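Local coordinates for AAEL008620-PA odorant-binding protein (Aedes aegypti, PDB 5V13) that binds juvenile hormone specifically in the mosquito hemolymph, holding juvenile hormone III in a pocket of an odorant-binding-protein fold, at residues E20-Q28 and R86-F94; Y75-P84 and A109-N120. One frame throughout, in Å; residues are numbered along the deposited sequence.

Two contacts from one odorant-binding-protein domain illustrate how non-helical chain packs against the helices of a hormone carrier. Contact 1 lays the N-terminal segment on helix 84-94; contact 2 joins the hairpin just before that helix to the end of helix 99-113 and the loop after it. Their centres are about 17 Å apart, and they touch directly: Phe87 CD1 lies 3.8 Å from Leu113 CD1, and Phe87 CE1 3.9 Å from Phe82 CD1. Both lie near the hormone without lining its pocket, the bound JH3 being about 8 Å from the side chain of Arg24 and, nearer, about 6 Å from that of Phe82.

Contact 1 (E20-Q28 and R86-F94); sequences EWQPRTPEQ and RFVLQAESF
Trp21 and Arg86 meet in a parallel stack, the guanidinium and indole planes only 3° apart and their centres 4.4 Å. The extended Arg86 chain runs over the indole: CD sits 3.5 Å from the centroid of the five-membered ring, a CH-pi contact over the face, and the guanidinium is displaced toward Trp21 CB. Arg24 NH2 lies over the opposite face, toward its rim; this guanidinium is held by NE and NH2, which both donate side-on to Gln22 O, and by NH1, which pairs with Glu205. Trp21 NE1 donates to Leu72 O and Arg86 NH1 to Arg73 O, both in the loop after helix 59-71.

Hydrogen bonding centres on Gln90, whose side-chain amide acts as a surrogate peptide group toward Arg24. Arg24 N donates to Gln90 OE1 (2.8 Å), and Gln90 NE2 returns a nearly straight bond to Arg24 O (3.1 Å, 169° at the hydrogen); each donor lies on a lone pair. A bend at chi2 (79°) turns the amide across the N-terminal segment. His145 shares Arg24 O.

Apolar packing fills in alongside. Leu89 CD2 lies at the indole edge and against Pro23 CD (3.8 Å), and Pro23 CB rests 3.9 Å from Phe94 CE2. Thr25 and Gln28 form a capping box that starts helix 26-38.

Buried Gln90 thus uses both ends of its amide on the backbone of Arg24, with NE2 reaching Met143 O as well. The pair fixes the amide's rotation and, with the stack and the proline packing, helps to set the segment against helix 84-94.

Contact 2 (Y75-P84 and A109-N120); sequences YDPKEKRFRP and AEPMLAGVLADN
Asn120 grips the hairpin with both ends of its amide. Tyr75 OH donates to Asn120 OD1 (2.7 Å), approaching nearly along the C=O axis, and the oxygen lies in the plane of the phenol ring, which stands at 89° to the amide. Asn120 ND2 in turn donates to Pro77 O (2.9 Å) on a lone pair of that carbonyl. Tyr75 swings its ring away from its own nitrogen (chi1 -175°), which brings the hydroxyl to Asn120 and Leu117.

Backbone and water bonds continue the seam. Leu117 N donates to Lys80 O (2.9 Å), and the same oxygen receives a CA-H contact from Val116. Beyond it one water accepts from Phe82 N and donates to Leu113 O and Gly115 O. Lys80, in a left-handed conformation, and Arg81 together face Asp76 as a G1 beta bulge.

Packing contacts follow the course of the chain. The aliphatic part of Lys80 lies against the Asn120 amide, CG 3.4 Å from OD1, and bends at chi3 and chi4 so that CE comes 3.3 Å from Leu117 O. Leu117 CD2 packs on Tyr75 CE1 (3.8 Å). Val116 CG2 places a methyl over one face of the charged Arg81 guanidinium. Leu113 CD2 lies over one face of Phe82, whose opposite face takes Tyr75 CD1. Pro84, at the start of helix 84-94, sets CB 3.9 Å from Ala109 CB and against Leu113.

The chemistry implies a division of labour where regular strand pairing is lacking: the water serves three backbone groups, while Asn120 satisfies one carbonyl and the Tyr75 hydroxyl. Phe82, packed between Leu113 and Tyr75, links the seam to the hormone pocket by meeting the ring of Tyr129, one of its residues.

Contact 1 (E20-Q28 and R86-F94)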
loop_
_atom_site.group_PDB
_atom_site.type_symbol
_atom_site.label_atom_id
_atom_site.label_comp_id
_atom_site.label_asym_id
_atom_site.label_seq_id
_atom_site.Cartn_x
_atom_site.Cartn_y
_atom_site.Cartn_z
ATOM N N GLU B 20 -15.601 21.095 -4.396
ATOM C CA GLU B 20 -16.293 20.257 -5.376
ATOM C C GLU B 20 -16.296 18.815 -4.887
ATOM O O GLU B 20 -15.266 18.302 -4.426
ATOM C CB GLU B 20 -15.632 20.352 -6.759
ATOM N N TRP B 21 -17.464 18.178 -4.988
ATOM C CA TRP B 21 -17.634 16.790 -4.569
ATOM C C TRP B 21 -16.732 15.862 -5.369
ATOM O O TRP B 21 -16.780 15.842 -6.601
ATOM C CB TRP B 21 -19.095 16.387 -4.758
ATOM C CG TRP B 21 -19.472 15.011 -4.252
ATOM C CD1 TRP B 21 -20.017 14.696 -3.028
ATOM C CD2 TRP B 21 -19.400 13.781 -4.987
ATOM N NE1 TRP B 21 -20.265 13.331 -2.955
ATOM C CE2 TRP B 21 -19.901 12.752 -4.148
ATOM C CE3 TRP B 21 -18.950 13.448 -6.272
ATOM C CZ2 TRP B 21 -19.956 11.416 -4.556
ATOM C CZ3 TRP B 21 -19.015 12.128 -6.682
ATOM C CH2 TRP B 21 -19.507 11.121 -5.820
ATOM N N GLN B 22 -15.921 15.065 -4.657
ATOM C CA GLN B 22 -15.020 14.133 -5.309
ATOM C C GLN B 22 -15.577 12.719 -5.223
ATOM O O GLN B 22 -16.306 12.397 -4.280
ATOM C CB GLN B 22 -13.628 14.171 -4.656
ATOM C CG GLN B 22 -12.915 15.515 -4.810
ATOM C CD GLN B 22 -12.766 15.889 -6.257
ATOM O OE1 GLN B 22 -12.147 15.156 -7.034
ATOM N NE2 GLN B 22 -13.358 17.020 -6.648
ATOM N N PRO B 23 -15.224 11.855 -6.179
ATOM C CA PRO B 23 -15.621 10.442 -6.088
ATOM C C PRO B 23 -15.277 9.861 -4.724
ATOM O O PRO B 23 -14.207 10.129 -4.164
ATOM C CB PRO B 23 -14.806 9.771 -7.207
ATOM C CG PRO B 23 -14.576 10.867 -8.192
ATOM C CD PRO B 23 -14.405 12.121 -7.374
ATOM N N ARG B 24 -16.220 9.094 -4.169
ATOM C CA ARG B 24 -16.038 8.506 -2.851
ATOM C C ARG B 24 -14.904 7.489 -2.887
ATOM O O ARG B 24 -14.892 6.593 -3.736
ATOM C CB ARG B 24 -17.331 7.820 -2.400
ATOM C CG ARG B 24 -18.586 8.751 -2.359
ATOM C CD ARG B 24 -18.437 9.902 -1.352
ATOM N NE ARG B 24 -17.779 11.099 -1.885
ATOM C CZ ARG B 24 -17.720 12.259 -1.233
ATOM N NH1 ARG B 24 -18.279 12.375 -0.032
ATOM N NH2 ARG B 24 -17.123 13.312 -1.777
ATOM N N THR B 25 -13.972 7.617 -1.949
ATOM C CA THR B 25 -12.918 6.623 -1.751
ATOM C C THR B 25 -13.465 5.404 -1.023
ATOM O O THR B 25 -14.564 5.443 -0.468
ATOM C CB THR B 25 -11.791 7.225 -0.926
ATOM O OG1 THR B 25 -12.273 7.462 0.402
ATOM C CG2 THR B 25 -11.296 8.517 -1.550
ATOM N N PRO B 26 -12.703 4.303 -0.982
ATOM C CA PRO B 26 -13.118 3.166 -0.136
ATOM C C PRO B 26 -13.114 3.494 1.345
ATOM O O PRO B 26 -13.832 2.840 2.102
ATOM C CB PRO B 26 -12.095 2.068 -0.482
ATOM C CG PRO B 26 -10.943 2.787 -1.132
ATOM C CD PRO B 26 -11.550 3.959 -1.840
ATOM N N GLU B 27 -12.338 4.492 1.788
ATOM C CA GLU B 27 -12.469 4.925 3.177
ATOM C C GLU B 27 -13.844 5.537 3.411
ATOM O O GLU B 27 -14.497 5.253 4.418
ATOM C CB GLU B 27 -11.368 5.930 3.538
ATOM C CG GLU B 27 -11.367 6.403 5.010
ATOM C CD GLU B 27 -12.408 7.480 5.336
ATOM O OE1 GLU B 27 -12.898 7.515 6.505
ATOM O OE2 GLU B 27 -12.711 8.312 4.438
ATOM N N GLN B 28 -14.302 6.367 2.478
ATOM C CA GLN B 28 -15.587 7.043 2.634
ATOM C C GLN B 28 -16.771 6.070 2.524
ATOM O O GLN B 28 -17.723 6.152 3.311
ATOM C CB GLN B 28 -15.676 8.167 1.602
ATOM C CG GLN B 28 -14.788 9.370 1.990
ATOM C CD GLN B 28 -14.735 10.428 0.908
ATOM O OE1 GLN B 28 -14.574 10.115 -0.277
ATOM N NE2 GLN B 28 -14.854 11.686 1.309
ATOM N N ARG B 86 -23.271 13.108 -9.564
ATOM C CA ARG B 86 -22.273 12.502 -8.680
ATOM C C ARG B 86 -22.176 11.001 -8.903
ATOM O O ARG B 86 -21.079 10.432 -8.817
ATOM C CB ARG B 86 -22.598 12.840 -7.221
ATOM C CG ARG B 86 -22.493 14.368 -7.011
ATOM C CD ARG B 86 -22.699 14.824 -5.578
ATOM N NE ARG B 86 -22.541 16.281 -5.515
ATOM C CZ ARG B 86 -22.816 17.025 -4.446
ATOM N NH1 ARG B 86 -23.281 16.458 -3.339
ATOM N NH2 ARG B 86 -22.632 18.339 -4.484
ATOM N N PHE B 87 -23.304 10.345 -9.205
ATOM C CA PHE B 87 -23.240 8.950 -9.641
ATOM C C PHE B 87 -22.443 8.812 -10.939
ATOM O O PHE B 87 -21.676 7.862 -11.096
ATOM C CB PHE B 87 -24.651 8.382 -9.825
ATOM C CG PHE B 87 -25.402 8.196 -8.534
ATOM C CD1 PHE B 87 -26.180 9.222 -8.005
ATOM C CD2 PHE B 87 -25.333 6.990 -7.847
ATOM C CE1 PHE B 87 -26.884 9.034 -6.804
ATOM C CE2 PHE B 87 -26.027 6.798 -6.654
ATOM C CZ PHE B 87 -26.803 7.821 -6.131
ATOM N N VAL B 88 -22.611 9.757 -11.870
ATOM C CA VAL B 88 -21.849 9.731 -13.120
ATOM C C VAL B 88 -20.363 9.883 -12.836
ATOM O O VAL B 88 -19.521 9.166 -13.399
ATOM C CB VAL B 88 -22.347 10.822 -14.084
ATOM C CG1 VAL B 88 -21.348 11.013 -15.249
ATOM C CG2 VAL B 88 -23.708 10.456 -14.631
ATOM N N LEU B 89 -20.012 10.833 -11.965
ATOM C CA LEU B 89 -18.605 11.054 -11.662
ATOM C C LEU B 89 -18.006 9.841 -10.964
ATOM O O LEU B 89 -16.851 9.474 -11.222
ATOM C CB LEU B 89 -18.444 12.329 -10.826
ATOM C CG LEU B 89 -17.041 12.945 -10.776
ATOM C CD1 LEU B 89 -16.624 13.574 -12.131
ATOM C CD2 LEU B 89 -16.924 13.947 -9.625
ATOM N N GLN B 90 -18.788 9.178 -10.103
ATOM C CA GLN B 90 -18.316 7.953 -9.463
ATOM C C GLN B 90 -18.066 6.854 -10.487
ATOM O O GLN B 90 -17.059 6.137 -10.405
ATOM C CB GLN B 90 -19.327 7.464 -8.423
ATOM C CG GLN B 90 -18.816 6.330 -7.522
ATOM C CD GLN B 90 -17.917 6.847 -6.400
ATOM O OE1 GLN B 90 -17.992 8.011 -6.020
ATOM N NE2 GLN B 90 -17.048 5.977 -5.875
ATOM N N ALA B 91 -18.978 6.691 -11.445
ATOM C CA ALA B 91 -18.804 5.650 -12.451
ATOM C C ALA B 91 -17.599 5.933 -13.339
ATOM O O ALA B 91 -16.846 5.016 -13.686
ATOM C CB ALA B 91 -20.066 5.515 -13.297
ATOM N N GLU B 92 -17.393 7.196 -13.706
ATOM C CA GLU B 92 -16.245 7.532 -14.545
ATOM C C GLU B 92 -14.921 7.222 -13.854
ATOM O O GLU B 92 -13.945 6.844 -14.515
ATOM C CB GLU B 92 -16.316 9.004 -14.946
ATOM C CG GLU B 92 -17.453 9.303 -15.912
ATOM C CD GLU B 92 -17.615 10.791 -16.230
ATOM O OE1 GLU B 92 -18.315 11.118 -17.218
ATOM O OE2 GLU B 92 -17.070 11.632 -15.485
ATOM N N SER B 93 -14.868 7.361 -12.531
ATOM C CA SER B 93 -13.628 7.118 -11.809
ATOM C C SER B 93 -13.391 5.640 -11.531
ATOM O O SER B 93 -12.236 5.195 -11.533
ATOM C CB SER B 93 -13.620 7.903 -10.492
ATOM O OG SER B 93 -12.471 7.576 -9.722
ATOM N N PHE B 94 -14.449 4.862 -11.274
ATOM C CA PHE B 94 -14.277 3.539 -10.676
ATOM C C PHE B 94 -14.979 2.382 -11.379
ATOM O O PHE B 94 -14.921 1.259 -10.866
ATOM C CB PHE B 94 -14.735 3.541 -9.209
ATOM C CG PHE B 94 -13.827 4.323 -8.276
ATOM C CD1 PHE B 94 -12.506 3.939 -8.082
ATOM C CD2 PHE B 94 -14.302 5.428 -7.589
ATOM C CE1 PHE B 94 -11.667 4.664 -7.238
ATOM C CE2 PHE B 94 -13.484 6.146 -6.727
ATOM C CZ PHE B 94 -12.157 5.760 -6.550
#

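Contact 2 (Y75-P84 and A109-N120)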
loop_
_atom_site.group_PDB
_atom_site.type_symbol
_atom_site.label_atom_id
_atom_site.label_comp_id
_atom_site.label_asym_id
_atom_site.label_seq_id
_atom_site.Cartn_x
_atom_site.Cartn_y
_atom_site.Cartn_z
ATOM N N TYR B 75 -27.460 11.955 -1.861
ATOM C CA TYR B 75 -28.753 12.584 -1.646
ATOM C C TYR B 75 -28.560 13.862 -0.843
ATOM O O TYR B 75 -27.894 13.854 0.197
ATOM C CB TYR B 75 -29.717 11.653 -0.904
ATOM C CG TYR B 75 -31.087 12.293 -0.796
ATOM C CD1 TYR B 75 -31.923 12.356 -1.906
ATOM C CD2 TYR B 75 -31.523 12.864 0.391
ATOM C CE1 TYR B 75 -33.166 12.963 -1.834
ATOM C CE2 TYR B 75 -32.776 13.463 0.476
ATOM C CZ TYR B 75 -33.590 13.506 -0.636
ATOM O OH TYR B 75 -34.831 14.113 -0.558
ATOM N N ASP B 76 -29.150 14.948 -1.324
ATOM C CA ASP B 76 -29.031 16.284 -0.759
ATOM C C ASP B 76 -30.327 16.635 -0.030
ATOM O O ASP B 76 -31.332 16.956 -0.683
ATOM C CB ASP B 76 -28.755 17.283 -1.889
ATOM C CG ASP B 76 -28.521 18.700 -1.400
ATOM O OD1 ASP B 76 -28.693 18.978 -0.198
ATOM O OD2 ASP B 76 -28.143 19.543 -2.248
ATOM N N PRO B 77 -30.367 16.586 1.304
ATOM C CA PRO B 77 -31.627 16.882 2.007
ATOM C C PRO B 77 -32.012 18.350 2.004
ATOM O O PRO B 77 -33.175 18.658 2.294
ATOM C CB PRO B 77 -31.355 16.389 3.432
ATOM C CG PRO B 77 -29.878 16.429 3.564
ATOM C CD PRO B 77 -29.324 16.094 2.220
ATOM N N LYS B 78 -31.087 19.269 1.699
ATOM C CA LYS B 78 -31.462 20.683 1.644
ATOM C C LYS B 78 -32.242 20.997 0.373
ATOM O O LYS B 78 -33.250 21.710 0.413
ATOM C CB LYS B 78 -30.222 21.571 1.739
ATOM C CG LYS B 78 -29.456 21.419 3.038
ATOM C CD LYS B 78 -29.172 22.768 3.682
ATOM C CE LYS B 78 -28.504 22.596 5.043
ATOM N NZ LYS B 78 -28.369 23.887 5.781
ATOM N N GLU B 79 -31.792 20.475 -0.764
ATOM C CA GLU B 79 -32.510 20.616 -2.020
ATOM C C GLU B 79 -33.555 19.529 -2.226
ATOM O O GLU B 79 -34.317 19.609 -3.195
ATOM C CB GLU B 79 -31.520 20.605 -3.193
ATOM C CG GLU B 79 -30.574 21.798 -3.226
ATOM C CD GLU B 79 -31.314 23.130 -3.231
ATOM O OE1 GLU B 79 -31.353 23.797 -2.175
ATOM O OE2 GLU B 79 -31.868 23.505 -4.291
ATOM N N LYS B 80 -33.597 18.527 -1.340
ATOM C CA LYS B 80 -34.497 17.372 -1.421
ATOM C C LYS B 80 -34.385 16.672 -2.782
ATOM O O LYS B 80 -35.356 16.516 -3.524
ATOM C CB LYS B 80 -35.945 17.785 -1.105
ATOM C CG LYS B 80 -36.140 18.267 0.338
ATOM C CD LYS B 80 -37.617 18.283 0.765
ATOM C CE LYS B 80 -38.390 19.410 0.091
ATOM N NZ LYS B 80 -37.945 20.751 0.575
ATOM N N ARG B 81 -33.170 16.210 -3.088
ATOM C CA ARG B 81 -32.884 15.743 -4.434
ATOM C C ARG B 81 -31.677 14.815 -4.416
ATOM O O ARG B 81 -30.695 15.088 -3.726
ATOM C CB ARG B 81 -32.597 16.938 -5.368
ATOM C CG ARG B 81 -32.657 16.618 -6.852
ATOM C CD ARG B 81 -31.936 17.695 -7.679
ATOM N NE ARG B 81 -32.291 19.054 -7.269
ATOM C CZ ARG B 81 -33.110 19.858 -7.945
ATOM N NH1 ARG B 81 -33.666 19.447 -9.080
ATOM N NH2 ARG B 81 -33.369 21.078 -7.487
ATOM N N PHE B 82 -31.745 13.743 -5.198
ATOM C CA PHE B 82 -30.526 13.037 -5.563
ATOM C C PHE B 82 -29.703 13.880 -6.525
ATOM O O PHE B 82 -30.227 14.716 -7.266
ATOM C CB PHE B 82 -30.838 11.702 -6.227
ATOM C CG PHE B 82 -31.119 10.594 -5.259
ATOM C CD1 PHE B 82 -30.087 9.887 -4.683
ATOM C CD2 PHE B 82 -32.422 10.259 -4.932
ATOM C CE1 PHE B 82 -30.350 8.858 -3.797
ATOM C CE2 PHE B 82 -32.689 9.229 -4.042
ATOM C CZ PHE B 82 -31.660 8.528 -3.479
ATOM N N ARG B 83 -28.401 13.636 -6.525
ATOM C CA ARG B 83 -27.458 14.361 -7.367
ATOM C C ARG B 83 -26.973 13.394 -8.442
ATOM O O ARG B 83 -25.932 12.745 -8.270
ATOM C CB ARG B 83 -26.285 14.893 -6.534
ATOM C CG ARG B 83 -26.697 15.802 -5.372
ATOM C CD ARG B 83 -27.204 17.153 -5.885
ATOM N NE ARG B 83 -26.141 17.936 -6.522
ATOM C CZ ARG B 83 -25.678 19.098 -6.064
ATOM N NH1 ARG B 83 -26.186 19.642 -4.966
ATOM N NH2 ARG B 83 -24.709 19.729 -6.717
ATOM N N PRO B 84 -27.696 13.249 -9.558
ATOM C CA PRO B 84 -27.308 12.228 -10.546
ATOM C C PRO B 84 -25.892 12.405 -11.063
ATOM O O PRO B 84 -25.221 11.407 -11.337
ATOM C CB PRO B 84 -28.335 12.413 -11.672
ATOM C CG PRO B 84 -28.847 13.840 -11.499
ATOM C CD PRO B 84 -28.820 14.090 -10.019
ATOM N N ALA B 109 -28.944 8.336 -15.545
ATOM C CA ALA B 109 -28.845 8.923 -14.210
ATOM C C ALA B 109 -29.781 10.114 -14.043
ATOM O O ALA B 109 -30.592 10.153 -13.106
ATOM C CB ALA B 109 -27.397 9.328 -13.919
ATOM N N GLU B 110 -29.696 11.096 -14.946
ATOM C CA GLU B 110 -30.543 12.279 -14.800
ATOM C C GLU B 110 -32.026 11.959 -14.967
ATOM O O GLU B 110 -32.821 12.363 -14.097
ATOM C CB GLU B 110 -30.078 13.383 -15.757
ATOM C CG GLU B 110 -30.767 14.717 -15.520
ATOM C CD GLU B 110 -30.521 15.713 -16.638
ATOM O OE1 GLU B 110 -31.282 16.703 -16.731
ATOM O OE2 GLU B 110 -29.571 15.506 -17.426
ATOM N N PRO B 111 -32.474 11.239 -16.005
ATOM C CA PRO B 111 -33.923 10.994 -16.107
ATOM C C PRO B 111 -34.485 10.154 -14.971
ATOM O O PRO B 111 -35.589 10.449 -14.492
ATOM C CB PRO B 111 -34.086 10.310 -17.478
ATOM C CG PRO B 111 -32.739 9.931 -17.924
ATOM C CD PRO B 111 -31.764 10.846 -17.239
ATOM N N MET B 112 -33.752 9.141 -14.495
ATOM C CA MET B 112 -34.288 8.285 -13.437
ATOM C C MET B 112 -34.188 8.908 -12.045
ATOM O O MET B 112 -34.989 8.570 -11.167
ATOM C CB MET B 112 -33.575 6.937 -13.444
ATOM C CG MET B 112 -33.977 6.055 -14.613
ATOM S SD MET B 112 -33.076 4.505 -14.610
ATOM C CE MET B 112 -33.822 3.705 -16.030
ATOM N N LEU B 113 -33.233 9.802 -11.801
ATOM C CA LEU B 113 -33.060 10.369 -10.464
ATOM C C LEU B 113 -33.573 11.796 -10.323
ATOM O O LEU B 113 -33.576 12.324 -9.205
ATOM C CB LEU B 113 -31.589 10.310 -10.057
ATOM C CG LEU B 113 -31.082 8.898 -9.815
ATOM C CD1 LEU B 113 -29.573 8.903 -9.689
ATOM C CD2 LEU B 113 -31.763 8.262 -8.555
ATOM N N ALA B 114 -34.016 12.423 -11.410
ATOM C CA ALA B 114 -34.405 13.826 -11.370
ATOM C C ALA B 114 -35.691 14.025 -10.582
ATOM O O ALA B 114 -36.555 13.145 -10.518
ATOM C CB ALA B 114 -34.605 14.376 -12.782
ATOM N N GLY B 115 -35.817 15.213 -9.996
ATOM C CA GLY B 115 -37.045 15.603 -9.333
ATOM C C GLY B 115 -36.844 15.947 -7.874
ATOM O O GLY B 115 -36.157 15.226 -7.148
ATOM N N VAL B 116 -37.436 17.049 -7.434
ATOM C CA VAL B 116 -37.388 17.436 -6.030
ATOM C C VAL B 116 -38.493 16.689 -5.297
ATOM O O VAL B 116 -39.640 16.646 -5.758
ATOM C CB VAL B 116 -37.537 18.959 -5.882
ATOM C CG1 VAL B 116 -37.564 19.365 -4.414
ATOM C CG2 VAL B 116 -36.399 19.665 -6.612
ATOM N N LEU B 117 -38.145 16.076 -4.171
ATOM C CA LEU B 117 -39.071 15.231 -3.428
ATOM C C LEU B 117 -39.954 16.086 -2.521
ATOM O O LEU B 117 -39.570 17.185 -2.112
ATOM C CB LEU B 117 -38.298 14.192 -2.601
ATOM C CG LEU B 117 -37.580 13.045 -3.333
ATOM C CD1 LEU B 117 -36.603 13.490 -4.405
ATOM C CD2 LEU B 117 -36.846 12.172 -2.328
ATOM N N ALA B 118 -41.148 15.571 -2.200
ATOM C CA ALA B 118 -42.052 16.344 -1.349
ATOM C C ALA B 118 -41.536 16.438 0.082
ATOM O O ALA B 118 -41.821 17.425 0.771
ATOM C CB ALA B 118 -43.457 15.744 -1.365
ATOM N N ASP B 119 -40.785 15.432 0.537
ATOM C CA ASP B 119 -40.203 15.388 1.876
ATOM C C ASP B 119 -38.939 14.532 1.833
ATOM O O ASP B 119 -38.647 13.872 0.832
ATOM C CB ASP B 119 -41.200 14.819 2.902
ATOM C CG ASP B 119 -41.714 13.442 2.509
ATOM O OD1 ASP B 119 -40.891 12.504 2.355
ATOM O OD2 ASP B 119 -42.946 13.302 2.346
ATOM N N ASN B 120 -38.205 14.530 2.950
ATOM C CA ASN B 120 -36.978 13.753 3.104
ATOM C C ASN B 120 -37.184 12.425 3.836
ATOM O O ASN B 120 -36.213 11.868 4.363
ATOM C CB ASN B 120 -35.913 14.573 3.840
ATOM C CG ASN B 120 -35.255 15.614 2.953
ATOM O OD1 ASN B 120 -35.042 15.383 1.769
ATOM N ND2 ASN B 120 -34.922 16.765 3.529
HETATM O O HOH W 1 -34.195 13.326 -6.781
#